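Local coordinates for protein glycerol dehydrogenase (Bacillus coagulans, PDB 6CSJ) that catalyses the NAD-dependent oxidation of glycerol and probably other polyols, this double mutant having acquired D-lactate dehydrogenase activity, at residues F33-D38 with D98-V103; P71-L76 with S128-E133; D208-E213 with I234-Y239; F299-G304 with Y361-W366; V307-L312 with A350-A355. The protein carries 2 engineered substitutions. All coordinates share one frame; numbering follows the deposited sequence.

How the contacts relate
From the N terminus, contact 1 brings strand 32-36 of the parallel sheet together with helix 94-106. Before that loop closes, contact 2 opens on helix 70-82 and ends on strand 127-131, so the two cross; they touch where D98 bonds to S128 and V129. Contact 3 follows in series and closes a short loop between helices 197-221 and 228-248 in the helical half of the molecule. Contact 4 then joins helix 290-303 to the C-terminal end of helix 345-365. Contact 5 falls entirely within its loop, sharing helix 345-365, and the K363-D311 salt bridge connects the two. F299 packs on Q210 and I211, linking contacts 3 and 4.

Contact 1 of 5, residues F33-D38 with D98-V103; sequences FIIADD and DTAKAV
I35 meets helix 94-106 end on, its CD1 methyl lying 4.0 Å from CA of A100 and therefore close to the helix backbone itself. The isoleucine places CG1 anti to its own carbonyl carbon (chi1 -57°) and then runs on extended, which carries CD1 toward the helix. The same methyl also lies 4.3 Å from CG2 of V103, one turn further along. The residue types suit this: a bare alanine lets the probing side chain come close to the backbone, while a branched valine adds bulk beside it. Away from this point the fit is looser. T99 and F33 face the other segment but make no close contact with it, and both pack on L76 of helix 70-82 instead. Past A36 the chain draws away from the helix and becomes more open to solvent, D37 serving as the N-cap of the next helix and D38 being exposed.

The setting is the Rossmann-like parallel sheet of the N-terminal half, in which strand 32-36 lies between strands 87-92 and 59-63 and helix 94-106 packs against the sheet. Polar groups are kept to other parts of the helix. There K101 NZ forms a long, weak salt bridge with OD1 of D98 and is held further by the carbonyls of S125 and L127. Sheet and helix thus meet here through hydrocarbon alone, with no directional bond across them, so their spacing probably depends on side-chain shape and exclusion of water.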
# COMPACT_ATOMS: atom_id res chain seq x y z
N PHE A 33 -23.22 -6.19 -0.86
CA PHE A 33 -23.04 -6.01 0.57
C PHE A 33 -21.89 -5.01 0.75
O PHE A 33 -20.74 -5.33 0.47
CB PHE A 33 -22.73 -7.38 1.21
CG PHE A 33 -22.60 -7.34 2.71
CD1 PHE A 33 -23.72 -7.27 3.52
CD2 PHE A 33 -21.34 -7.41 3.32
CE1 PHE A 33 -23.60 -7.26 4.90
CE2 PHE A 33 -21.22 -7.40 4.70
CZ PHE A 33 -22.35 -7.32 5.49
N ILE A 34 -22.21 -3.81 1.21
CA ILE A 34 -21.29 -2.68 1.17
C ILE A 34 -20.80 -2.34 2.58
O ILE A 34 -21.55 -1.79 3.39
CB ILE A 34 -21.96 -1.46 0.47
CG1 ILE A 34 -22.35 -1.84 -0.97
CG2 ILE A 34 -21.04 -0.25 0.48
CD1 ILE A 34 -23.10 -0.79 -1.75
N ILE A 35 -19.54 -2.66 2.85
CA ILE A 35 -18.93 -2.51 4.17
C ILE A 35 -18.22 -1.16 4.26
O ILE A 35 -17.44 -0.82 3.39
CB ILE A 35 -17.92 -3.65 4.45
CG1 ILE A 35 -18.60 -5.02 4.33
CG2 ILE A 35 -17.30 -3.52 5.83
CD1 ILE A 35 -17.61 -6.17 4.21
N ALA A 36 -18.49 -0.42 5.34
CA ALA A 36 -17.84 0.86 5.61
C ALA A 36 -17.95 1.21 7.09
O ALA A 36 -18.96 0.89 7.74
CB ALA A 36 -18.46 1.95 4.76
N ASP A 37 -16.92 1.86 7.64
CA ASP A 37 -16.97 2.29 9.04
C ASP A 37 -17.87 3.52 9.24
O ASP A 37 -18.45 4.04 8.28
CB ASP A 37 -15.54 2.51 9.61
CG ASP A 37 -14.81 3.71 9.01
OD1 ASP A 37 -15.42 4.58 8.36
OD2 ASP A 37 -13.60 3.80 9.24
N ASP A 38 -17.99 3.97 10.49
CA ASP A 38 -18.82 5.12 10.84
C ASP A 38 -18.49 6.37 10.02
O ASP A 38 -19.35 6.94 9.35
CB ASP A 38 -18.71 5.42 12.35
CG ASP A 38 -19.74 6.43 12.82
OD1 ASP A 38 -20.95 6.12 12.69
OD2 ASP A 38 -19.35 7.51 13.29
N ASP A 98 -9.39 -4.85 3.42
CA ASP A 98 -8.97 -6.23 3.75
C ASP A 98 -10.11 -7.08 4.31
O ASP A 98 -10.22 -8.27 4.00
CB ASP A 98 -7.77 -6.21 4.71
CG ASP A 98 -6.47 -5.73 4.04
OD1 ASP A 98 -6.47 -5.41 2.83
OD2 ASP A 98 -5.43 -5.69 4.74
N THR A 99 -10.97 -6.46 5.13
CA THR A 99 -12.16 -7.13 5.66
C THR A 99 -13.08 -7.58 4.52
O THR A 99 -13.54 -8.72 4.51
CB THR A 99 -12.90 -6.22 6.67
OG1 THR A 99 -12.03 -5.93 7.76
CG2 THR A 99 -14.16 -6.87 7.20
N ALA A 100 -13.31 -6.69 3.56
CA ALA A 100 -14.11 -7.02 2.39
C ALA A 100 -13.50 -8.17 1.57
O ALA A 100 -14.22 -9.03 1.08
CB ALA A 100 -14.31 -5.79 1.52
N LYS A 101 -12.18 -8.17 1.41
CA LYS A 101 -11.51 -9.24 0.65
C LYS A 101 -11.67 -10.59 1.35
O LYS A 101 -11.97 -11.60 0.70
CB LYS A 101 -10.02 -8.94 0.47
CG LYS A 101 -9.66 -7.69 -0.33
CD LYS A 101 -8.16 -7.57 -0.51
CE LYS A 101 -7.67 -6.14 -0.42
NZ LYS A 101 -6.18 -6.05 -0.46
N ALA A 102 -11.47 -10.59 2.67
CA ALA A 102 -11.68 -11.78 3.51
C ALA A 102 -13.12 -12.31 3.40
O ALA A 102 -13.32 -13.52 3.20
CB ALA A 102 -11.33 -11.48 4.96
N VAL A 103 -14.10 -11.41 3.50
CA VAL A 103 -15.52 -11.78 3.36
C VAL A 103 -15.80 -12.41 2.00
O VAL A 103 -16.53 -13.40 1.91
CB VAL A 103 -16.48 -10.59 3.63
CG1 VAL A 103 -17.91 -10.90 3.21
CG2 VAL A 103 -16.46 -10.22 5.11

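Contact 2 of 5, residues P71-L76 with S128-E133; sequences PEIERL and SVIYKE
I73 and I130 supply the apolar part of the contact, meeting tip to tip with their CD1 methyls 3.5 Å apart. The two side chains cross at about a right angle. I130 bends at chi2 (-65°), and this turns its CD1 across toward the helix although its CB bond does not point that way. A second, mixed contact lies at the exposed end, where the ring of P71 rests against the carboxylate of E133. The proline CB is 3.6 Å from E133 OE2, a van der Waals contact of an aliphatic ring with a carboxylate, with no hydrogen bond. Proline suits the first turn of a helix, where its missing N-H costs nothing.

The ionic interaction stays within the helix. R75 grips E72 side-on with two nitrogens, NE to OE1 at 2.9 Å and NH2 to OE2 at 2.8 Å. OE1 is met from above the carboxylate plane, 37° out of it. The carbonyl of L63 and the amide of G65 give R75 NH2 and E72 OE2 second partners.

In the fold, I73 also packs on A102 and Y106 of helix 94-106, while I130 rests on strand 137-142, so the contact sets the two-stranded antiparallel sheet beside helix 70-82.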
# COMPACT_ATOMS: atom_id res chain seq x y z
N PRO A 71 -13.42 -12.37 14.34
CA PRO A 71 -14.81 -12.19 14.78
C PRO A 71 -15.63 -11.23 13.91
O PRO A 71 -16.76 -11.55 13.53
CB PRO A 71 -14.67 -11.64 16.20
CG PRO A 71 -13.36 -12.19 16.67
CD PRO A 71 -12.48 -12.18 15.46
N GLU A 72 -15.04 -10.08 13.58
CA GLU A 72 -15.70 -9.09 12.73
C GLU A 72 -15.89 -9.63 11.29
O GLU A 72 -16.94 -9.39 10.69
CB GLU A 72 -14.94 -7.76 12.76
CG GLU A 72 -15.54 -6.61 11.94
CD GLU A 72 -16.89 -6.09 12.42
OE1 GLU A 72 -17.41 -6.55 13.45
OE2 GLU A 72 -17.45 -5.20 11.74
N ILE A 73 -14.93 -10.38 10.77
CA ILE A 73 -15.08 -11.03 9.46
C ILE A 73 -16.21 -12.07 9.48
O ILE A 73 -17.01 -12.13 8.54
CB ILE A 73 -13.75 -11.68 8.97
CG1 ILE A 73 -12.73 -10.59 8.63
CG2 ILE A 73 -13.97 -12.58 7.75
CD1 ILE A 73 -11.29 -11.06 8.64
N GLU A 74 -16.27 -12.89 10.53
CA GLU A 74 -17.33 -13.89 10.66
C GLU A 74 -18.72 -13.24 10.79
O GLU A 74 -19.66 -13.68 10.13
CB GLU A 74 -17.09 -14.83 11.86
CG GLU A 74 -18.00 -16.08 11.89
CD GLU A 74 -18.24 -16.64 13.31
OE1 GLU A 74 -17.24 -16.71 14.04
OE2 GLU A 74 -19.40 -16.98 13.69
N ARG A 75 -18.83 -12.20 11.61
CA ARG A 75 -20.09 -11.45 11.78
C ARG A 75 -20.62 -10.94 10.44
O ARG A 75 -21.79 -11.12 10.11
CB ARG A 75 -19.88 -10.29 12.77
CG ARG A 75 -21.14 -9.51 13.14
CD ARG A 75 -20.83 -8.36 14.10
NE ARG A 75 -20.24 -7.19 13.43
CZ ARG A 75 -20.91 -6.29 12.70
NH1 ARG A 75 -22.23 -6.39 12.51
NH2 ARG A 75 -20.27 -5.28 12.12
N LEU A 76 -19.73 -10.32 9.66
CA LEU A 76 -20.09 -9.75 8.35
C LEU A 76 -20.38 -10.82 7.29
O LEU A 76 -21.28 -10.62 6.46
CB LEU A 76 -19.01 -8.78 7.86
CG LEU A 76 -18.83 -7.53 8.72
CD1 LEU A 76 -17.51 -6.85 8.41
CD2 LEU A 76 -19.98 -6.56 8.55
N SER A 128 -5.04 -10.09 2.97
CA SER A 128 -5.72 -9.42 4.07
C SER A 128 -4.84 -9.52 5.31
O SER A 128 -4.41 -10.61 5.67
CB SER A 128 -7.08 -10.05 4.35
OG SER A 128 -7.90 -10.02 3.21
N VAL A 129 -4.56 -8.39 5.94
CA VAL A 129 -3.80 -8.39 7.19
C VAL A 129 -4.83 -8.48 8.30
O VAL A 129 -5.66 -7.59 8.45
CB VAL A 129 -2.91 -7.13 7.33
CG1 VAL A 129 -2.06 -7.23 8.59
CG2 VAL A 129 -2.02 -6.95 6.11
N ILE A 130 -4.78 -9.58 9.06
CA ILE A 130 -5.73 -9.86 10.13
C ILE A 130 -5.13 -9.50 11.48
O ILE A 130 -3.98 -9.82 11.75
CB ILE A 130 -6.13 -11.36 10.15
CG1 ILE A 130 -6.55 -11.87 8.74
CG2 ILE A 130 -7.20 -11.63 11.22
CD1 ILE A 130 -7.80 -11.24 8.18
N TYR A 131 -5.93 -8.84 12.32
CA TYR A 131 -5.53 -8.44 13.67
C TYR A 131 -6.43 -9.12 14.69
O TYR A 131 -7.55 -9.51 14.38
CB TYR A 131 -5.65 -6.92 13.82
CG TYR A 131 -4.75 -6.16 12.88
CD1 TYR A 131 -5.11 -5.96 11.54
CD2 TYR A 131 -3.52 -5.67 13.31
CE1 TYR A 131 -4.28 -5.28 10.67
CE2 TYR A 131 -2.68 -4.98 12.44
CZ TYR A 131 -3.06 -4.80 11.13
OH TYR A 131 -2.23 -4.12 10.29
N LYS A 132 -5.94 -9.26 15.91
CA LYS A 132 -6.78 -9.59 17.06
C LYS A 132 -7.70 -8.40 17.34
O LYS A 132 -7.42 -7.29 16.91
CB LYS A 132 -5.93 -9.89 18.30
CG LYS A 132 -5.08 -11.14 18.23
CD LYS A 132 -4.28 -11.34 19.51
CE LYS A 132 -4.08 -12.84 19.88
NZ LYS A 132 -3.49 -13.72 18.81
N GLU A 133 -8.76 -8.64 18.11
CA GLU A 133 -9.73 -7.58 18.43
C GLU A 133 -9.11 -6.42 19.21
O GLU A 133 -9.58 -5.29 19.10
CB GLU A 133 -10.93 -8.14 19.21
CG GLU A 133 -11.74 -9.17 18.45
CD GLU A 133 -12.83 -9.79 19.29
OE1 GLU A 133 -12.51 -10.59 20.20
OE2 GLU A 133 -14.02 -9.50 19.02

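Contact 3 of 5, residues D208-E213 with I234-Y239; sequences DTQILE and IEANTY
Q210 bends sharply at its second torsion (chi2 -57°), which swings its amide across to N237, whose own CG stands anti to its carbonyl carbon. The two residues belong to helices 197-221 and 228-248, a nearly antiparallel helical hairpin in the all-helical half of the molecule; the local axes approach to 9.8 Å at a signed crossing angle of -154°. One hydrogen bond spans the pair, from Q210 NE2 to N237 OD1 at 2.9 Å. The donor nitrogen lies almost in line with the acceptor C=O, but the bond is bent at the hydrogen, with an N-H...O angle of 143°. The two amide planes are nearly parallel.

Alanine suits the crossing: the single methyl of A236 packs with its CB 3.5 Å from Q210 NE2 and 3.9 Å from the CG2 methyl of T209. The threonine hydroxyl is occupied on its own helix, bonded to the carbonyl of L205, so the methyl is the branch that packs. A leucine in place of Q210 would probably leave the buried N237 OD1 without its donor across the hairpin. The other end of the same asparagine is also engaged: N237 ND2 donates to the carbonyl oxygen of A118.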
# COMPACT_ATOMS: atom_id res chain seq x y z
N ASP A 208 9.40 6.42 -12.09
CA ASP A 208 9.47 7.58 -12.99
C ASP A 208 8.32 8.56 -12.78
O ASP A 208 8.53 9.78 -12.84
CB ASP A 208 9.46 7.13 -14.46
CG ASP A 208 10.73 6.40 -14.87
OD1 ASP A 208 11.72 6.43 -14.13
OD2 ASP A 208 10.73 5.79 -15.95
N THR A 209 7.12 8.04 -12.56
CA THR A 209 5.93 8.86 -12.31
C THR A 209 6.06 9.64 -10.99
O THR A 209 5.69 10.80 -10.93
CB THR A 209 4.62 8.03 -12.33
OG1 THR A 209 4.52 7.31 -13.57
CG2 THR A 209 3.40 8.91 -12.18
N GLN A 210 6.61 9.01 -9.95
CA GLN A 210 6.83 9.71 -8.68
C GLN A 210 7.76 10.91 -8.88
O GLN A 210 7.44 12.02 -8.45
CB GLN A 210 7.40 8.79 -7.60
CG GLN A 210 6.53 7.61 -7.21
CD GLN A 210 5.13 8.00 -6.75
OE1 GLN A 210 4.95 9.03 -6.09
NE2 GLN A 210 4.13 7.17 -7.08
N ILE A 211 8.89 10.68 -9.56
CA ILE A 211 9.90 11.72 -9.78
C ILE A 211 9.33 12.89 -10.62
O ILE A 211 9.46 14.05 -10.24
CB ILE A 211 11.20 11.15 -10.45
CG1 ILE A 211 11.86 10.07 -9.57
CG2 ILE A 211 12.21 12.25 -10.78
CD1 ILE A 211 12.12 10.48 -8.13
N LEU A 212 8.66 12.57 -11.72
CA LEU A 212 8.09 13.59 -12.61
C LEU A 212 6.86 14.32 -12.07
O LEU A 212 6.69 15.52 -12.33
CB LEU A 212 7.76 12.97 -13.99
CG LEU A 212 8.98 12.46 -14.80
CD1 LEU A 212 8.55 11.62 -16.00
CD2 LEU A 212 9.87 13.63 -15.26
N GLU A 213 6.01 13.61 -11.31
CA GLU A 213 4.66 14.08 -10.97
C GLU A 213 4.38 14.35 -9.50
O GLU A 213 3.39 15.02 -9.19
CB GLU A 213 3.62 13.08 -11.47
CG GLU A 213 3.71 12.72 -12.96
CD GLU A 213 3.21 13.83 -13.85
OE1 GLU A 213 2.06 14.28 -13.67
OE2 GLU A 213 3.97 14.26 -14.74
N ILE A 234 -2.18 8.86 -8.19
CA ILE A 234 -3.12 7.88 -7.64
C ILE A 234 -2.98 6.54 -8.36
O ILE A 234 -2.93 5.50 -7.70
CB ILE A 234 -4.57 8.42 -7.62
CG1 ILE A 234 -4.68 9.47 -6.49
CG2 ILE A 234 -5.57 7.29 -7.42
CD1 ILE A 234 -5.99 10.22 -6.44
N GLU A 235 -2.88 6.56 -9.69
CA GLU A 235 -2.65 5.35 -10.47
C GLU A 235 -1.29 4.71 -10.08
O GLU A 235 -1.22 3.50 -9.86
CB GLU A 235 -2.69 5.63 -11.98
CG GLU A 235 -2.62 4.36 -12.82
CD GLU A 235 -2.41 4.57 -14.31
OE1 GLU A 235 -2.78 5.64 -14.86
OE2 GLU A 235 -1.89 3.62 -14.94
N ALA A 236 -0.24 5.53 -9.98
CA ALA A 236 1.09 5.03 -9.61
C ALA A 236 1.15 4.44 -8.20
O ALA A 236 1.72 3.36 -7.99
CB ALA A 236 2.12 6.14 -9.78
N ASN A 237 0.57 5.15 -7.24
CA ASN A 237 0.48 4.70 -5.84
C ASN A 237 -0.30 3.40 -5.66
O ASN A 237 -0.07 2.69 -4.68
CB ASN A 237 -0.16 5.78 -4.96
CG ASN A 237 0.76 6.96 -4.70
OD1 ASN A 237 1.84 7.07 -5.28
ND2 ASN A 237 0.33 7.86 -3.80
N THR A 238 -1.22 3.10 -6.58
CA THR A 238 -2.16 1.99 -6.40
C THR A 238 -1.93 0.87 -7.41
O THR A 238 -1.52 -0.23 -7.03
CB THR A 238 -3.60 2.51 -6.46
OG1 THR A 238 -3.73 3.66 -5.62
CG2 THR A 238 -4.58 1.44 -5.98
N TYR A 239 -2.18 1.11 -8.68
CA TYR A 239 -2.04 0.03 -9.65
C TYR A 239 -0.57 -0.29 -9.93
O TYR A 239 -0.14 -1.42 -9.72
CB TYR A 239 -2.77 0.33 -10.96
CG TYR A 239 -2.88 -0.89 -11.85
CD1 TYR A 239 -3.86 -1.84 -11.61
CD2 TYR A 239 -2.02 -1.10 -12.92
CE1 TYR A 239 -3.98 -2.98 -12.39
CE2 TYR A 239 -2.15 -2.25 -13.73
CZ TYR A 239 -3.13 -3.18 -13.44
OH TYR A 239 -3.30 -4.33 -14.18

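Contact 4 of 5, residues F299-G304 with Y361-W366; sequences FCLSVG and YYKEKW
The indole of W366 has L301 CD1 at its edge, near the ring plane, and Y362 over one face. The leucine methyl is 3.9 Å from W366 CE3, while Y362 CD1 sits 3.5 Å above the plane, offset toward the rim. Y362 in turn carries CD2 of Y361 over the centre of one of its own faces, so Y361, Y362 and W366, at the C-terminal end of the chain, lie against one another. On the opposing helix, the ring of F299 has CG2 of V303 over one face.

L301 carries the contact between the two segments, and W366 reaches E294 and S298 of the same helix 290-303 as well. With CG anti to its carbonyl carbon (chi1 -66°), L301 spreads its two methyls to different partners: CD1 to the tryptophan, and CD2 to CG of K363 at 3.6 Å. A leucine fits because one forked end can serve both. Lysine fits because its methylenes give apolar contact while its chain, bent at chi3, takes the charge elsewhere: NZ forms a salt bridge with D311.

Helix 290-303 ends just beyond this point. F299 O accepts from both V303 N and S302 OG, the hydroxyl at 2.7 Å. G304 then takes a positive phi of 91°, where a CB would press on the preceding carbonyl oxygen. The contact lies at the surface and joins the C-terminal residue of the chain to a neighbouring helix without any hydrogen bond across, so its chemistry implies attachment by apolar and aromatic contact, with the charged lysine end paired beside it.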
# COMPACT_ATOMS: atom_id res chain seq x y z
N PHE A 299 13.92 14.13 -4.27
CA PHE A 299 12.49 13.93 -4.38
C PHE A 299 11.81 13.90 -3.00
O PHE A 299 10.78 14.56 -2.81
CB PHE A 299 12.14 12.65 -5.15
CG PHE A 299 10.69 12.30 -5.07
CD1 PHE A 299 9.76 13.06 -5.76
CD2 PHE A 299 10.25 11.27 -4.24
CE1 PHE A 299 8.40 12.78 -5.66
CE2 PHE A 299 8.89 10.98 -4.13
CZ PHE A 299 7.97 11.73 -4.84
N CYS A 300 12.37 13.14 -2.07
CA CYS A 300 11.79 13.01 -0.72
C CYS A 300 11.73 14.36 -0.00
O CYS A 300 10.71 14.71 0.59
CB CYS A 300 12.55 11.98 0.12
SG CYS A 300 12.36 10.24 -0.36
N LEU A 301 12.81 15.14 -0.08
CA LEU A 301 12.81 16.49 0.50
C LEU A 301 11.79 17.42 -0.16
O LEU A 301 11.18 18.22 0.53
CB LEU A 301 14.21 17.11 0.46
CG LEU A 301 15.25 16.43 1.34
CD1 LEU A 301 16.63 16.97 1.03
CD2 LEU A 301 14.92 16.58 2.83
N SER A 302 11.60 17.30 -1.47
CA SER A 302 10.63 18.14 -2.19
C SER A 302 9.18 17.91 -1.76
O SER A 302 8.41 18.85 -1.75
CB SER A 302 10.75 17.98 -3.72
OG SER A 302 10.16 16.78 -4.18
N VAL A 303 8.82 16.67 -1.41
CA VAL A 303 7.43 16.33 -1.04
C VAL A 303 7.20 16.10 0.46
O VAL A 303 6.05 15.93 0.87
CB VAL A 303 6.87 15.11 -1.83
CG1 VAL A 303 6.87 15.39 -3.31
CG2 VAL A 303 7.65 13.82 -1.54
N GLY A 304 8.26 16.09 1.26
CA GLY A 304 8.14 15.97 2.73
C GLY A 304 8.19 14.54 3.25
O GLY A 304 7.65 14.26 4.31
N TYR A 361 23.40 14.50 5.78
CA TYR A 361 24.39 15.17 4.93
C TYR A 361 23.74 16.02 3.85
O TYR A 361 24.11 17.18 3.68
CB TYR A 361 25.36 14.14 4.30
CG TYR A 361 26.29 14.73 3.26
CD1 TYR A 361 27.50 15.34 3.62
CD2 TYR A 361 25.96 14.68 1.90
CE1 TYR A 361 28.34 15.89 2.66
CE2 TYR A 361 26.79 15.22 0.94
CZ TYR A 361 27.98 15.82 1.32
OH TYR A 361 28.80 16.35 0.35
N TYR A 362 22.76 15.45 3.13
CA TYR A 362 22.09 16.17 2.04
C TYR A 362 21.10 17.25 2.52
O TYR A 362 20.98 18.29 1.88
CB TYR A 362 21.44 15.20 1.04
CG TYR A 362 22.46 14.55 0.13
CD1 TYR A 362 23.18 15.31 -0.80
CD2 TYR A 362 22.71 13.18 0.18
CE1 TYR A 362 24.12 14.72 -1.64
CE2 TYR A 362 23.65 12.58 -0.66
CZ TYR A 362 24.34 13.35 -1.56
OH TYR A 362 25.26 12.78 -2.39
N LYS A 363 20.41 17.01 3.63
CA LYS A 363 19.61 18.06 4.28
C LYS A 363 20.42 19.31 4.62
O LYS A 363 19.98 20.43 4.39
CB LYS A 363 18.92 17.56 5.53
CG LYS A 363 17.60 16.86 5.24
CD LYS A 363 17.02 16.21 6.50
CE LYS A 363 16.68 17.16 7.62
NZ LYS A 363 15.99 16.33 8.63
N GLU A 364 21.62 19.11 5.17
CA GLU A 364 22.49 20.23 5.56
C GLU A 364 23.08 20.91 4.32
O GLU A 364 23.18 22.12 4.29
CB GLU A 364 23.60 19.74 6.50
CG GLU A 364 23.89 20.63 7.70
CD GLU A 364 24.30 19.83 8.94
OE1 GLU A 364 25.35 19.15 8.92
OE2 GLU A 364 23.56 19.89 9.94
N LYS A 365 23.46 20.13 3.32
CA LYS A 365 24.07 20.66 2.10
C LYS A 365 23.08 21.39 1.17
O LYS A 365 23.52 22.26 0.42
CB LYS A 365 24.79 19.54 1.33
CG LYS A 365 25.57 20.00 0.11
CD LYS A 365 26.49 18.93 -0.42
CE LYS A 365 27.30 19.44 -1.60
NZ LYS A 365 26.53 19.34 -2.87
N TRP A 366 21.78 21.06 1.21
CA TRP A 366 20.78 21.65 0.29
C TRP A 366 19.80 22.66 0.94
O TRP A 366 19.91 23.05 2.10
CB TRP A 366 20.00 20.53 -0.40
CG TRP A 366 20.80 19.72 -1.40
CD1 TRP A 366 21.94 20.11 -2.05
CD2 TRP A 366 20.48 18.41 -1.91
NE1 TRP A 366 22.36 19.13 -2.91
CE2 TRP A 366 21.48 18.08 -2.85
CE3 TRP A 366 19.47 17.50 -1.64
CZ2 TRP A 366 21.50 16.85 -3.53
CZ3 TRP A 366 19.48 16.26 -2.34
CH2 TRP A 366 20.50 15.95 -3.26
OXT TRP A 366 18.89 23.15 0.28

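Contact 5 of 5, residues V307-L312 with A350-A355; sequences VTLGDL and AAIVTA
The carbonyl oxygen of A350 is gripped by two groups of T354, from opposite faces of its plane: OG1 at 2.7 Å and the backbone N at 3.0 Å. Threonine is well suited here, since within a helix its hydroxyl can satisfy itself on the carbonyl four residues back. This stretch of the helix, 350-355, thus settles these polar groups internally, and what it offers to the loop is largely hydrocarbon.

Between loop and helix, L309 extends its side chain and brings CD1 within 4.4 Å of CG2 of I352, a light apolar touch. The nearest atoms of V307 and A355 are their backbone oxygens, which form no bond with each other. L309 has further partners: it packs on F277 of helix 271-285, and its backbone N donates to D356 OD1.

The loop is folded by two side-chain bonds. T308 OG1 accepts from the backbone N of D311 at 2.9 Å, an ST motif, and D311 OD2 accepts from V307 N at 3.0 Å through its anti lone pair. Aspartate suits the place because its two oxygens can serve different partners, OD2 taking V307 N and leaving OD1 for K363. The two segments meet without a hydrogen bond, while D356 and K363, further along the same helix, tie the loop down by polar bonds. The loop's own bonds fix its shape, and the apolar L309-I352 touch adds shape-dependent packing without direction.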
# COMPACT_ATOMS: atom_id res chain seq x y z
N VAL A 307 14.02 11.28 5.26
CA VAL A 307 15.33 10.75 4.81
C VAL A 307 16.34 10.53 5.96
O VAL A 307 17.51 10.27 5.72
CB VAL A 307 15.96 11.65 3.73
CG1 VAL A 307 15.06 11.73 2.51
CG2 VAL A 307 16.28 13.05 4.26
N THR A 308 15.88 10.63 7.21
CA THR A 308 16.69 10.32 8.38
C THR A 308 15.83 9.59 9.41
O THR A 308 14.60 9.59 9.31
CB THR A 308 17.27 11.59 9.03
OG1 THR A 308 16.20 12.38 9.59
CG2 THR A 308 18.03 12.43 8.03
N LEU A 309 16.49 9.00 10.39
CA LEU A 309 15.82 8.44 11.57
C LEU A 309 15.14 9.53 12.39
O LEU A 309 14.06 9.32 12.93
CB LEU A 309 16.80 7.63 12.42
CG LEU A 309 17.27 6.33 11.76
CD1 LEU A 309 18.47 5.77 12.51
CD2 LEU A 309 16.14 5.31 11.67
N GLY A 310 15.78 10.70 12.46
CA GLY A 310 15.17 11.90 13.04
C GLY A 310 13.81 12.23 12.45
O GLY A 310 12.86 12.48 13.19
N ASP A 311 13.71 12.20 11.12
CA ASP A 311 12.43 12.47 10.43
C ASP A 311 11.33 11.46 10.79
O ASP A 311 10.14 11.75 10.63
CB ASP A 311 12.61 12.50 8.90
CG ASP A 311 13.49 13.64 8.40
OD1 ASP A 311 13.79 14.59 9.17
OD2 ASP A 311 13.90 13.59 7.21
N LEU A 312 11.72 10.26 11.24
CA LEU A 312 10.79 9.26 11.77
C LEU A 312 10.51 9.38 13.28
O LEU A 312 9.83 8.52 13.83
CB LEU A 312 11.32 7.85 11.49
CG LEU A 312 11.66 7.49 10.05
CD1 LEU A 312 12.17 6.05 10.02
CD2 LEU A 312 10.46 7.66 9.13
N ALA A 350 24.70 -1.34 9.19
CA ALA A 350 25.55 -0.38 8.47
C ALA A 350 24.75 0.44 7.45
O ALA A 350 24.93 1.66 7.35
CB ALA A 350 26.71 -1.09 7.79
N ALA A 351 23.87 -0.24 6.70
CA ALA A 351 23.00 0.44 5.72
C ALA A 351 22.04 1.47 6.37
O ALA A 351 21.88 2.57 5.86
CB ALA A 351 22.22 -0.58 4.90
N ILE A 352 21.44 1.10 7.49
CA ILE A 352 20.48 1.95 8.18
C ILE A 352 21.15 3.21 8.74
O ILE A 352 20.69 4.33 8.49
CB ILE A 352 19.71 1.16 9.28
CG1 ILE A 352 18.79 0.13 8.60
CG2 ILE A 352 18.88 2.09 10.18
CD1 ILE A 352 18.31 -0.98 9.51
N VAL A 353 22.23 3.02 9.49
CA VAL A 353 22.91 4.16 10.12
C VAL A 353 23.54 5.06 9.06
O VAL A 353 23.52 6.29 9.19
CB VAL A 353 23.96 3.68 11.16
CG1 VAL A 353 24.79 4.85 11.70
CG2 VAL A 353 23.26 2.97 12.30
N THR A 354 24.07 4.45 8.00
CA THR A 354 24.67 5.22 6.90
C THR A 354 23.60 5.94 6.07
O THR A 354 23.82 7.07 5.61
CB THR A 354 25.59 4.33 6.04
OG1 THR A 354 26.60 3.75 6.88
CG2 THR A 354 26.26 5.13 4.92
N ALA A 355 22.43 5.32 5.90
CA ALA A 355 21.29 6.01 5.27
C ALA A 355 20.92 7.27 6.03
O ALA A 355 20.71 8.34 5.43
CB ALA A 355 20.09 5.08 5.15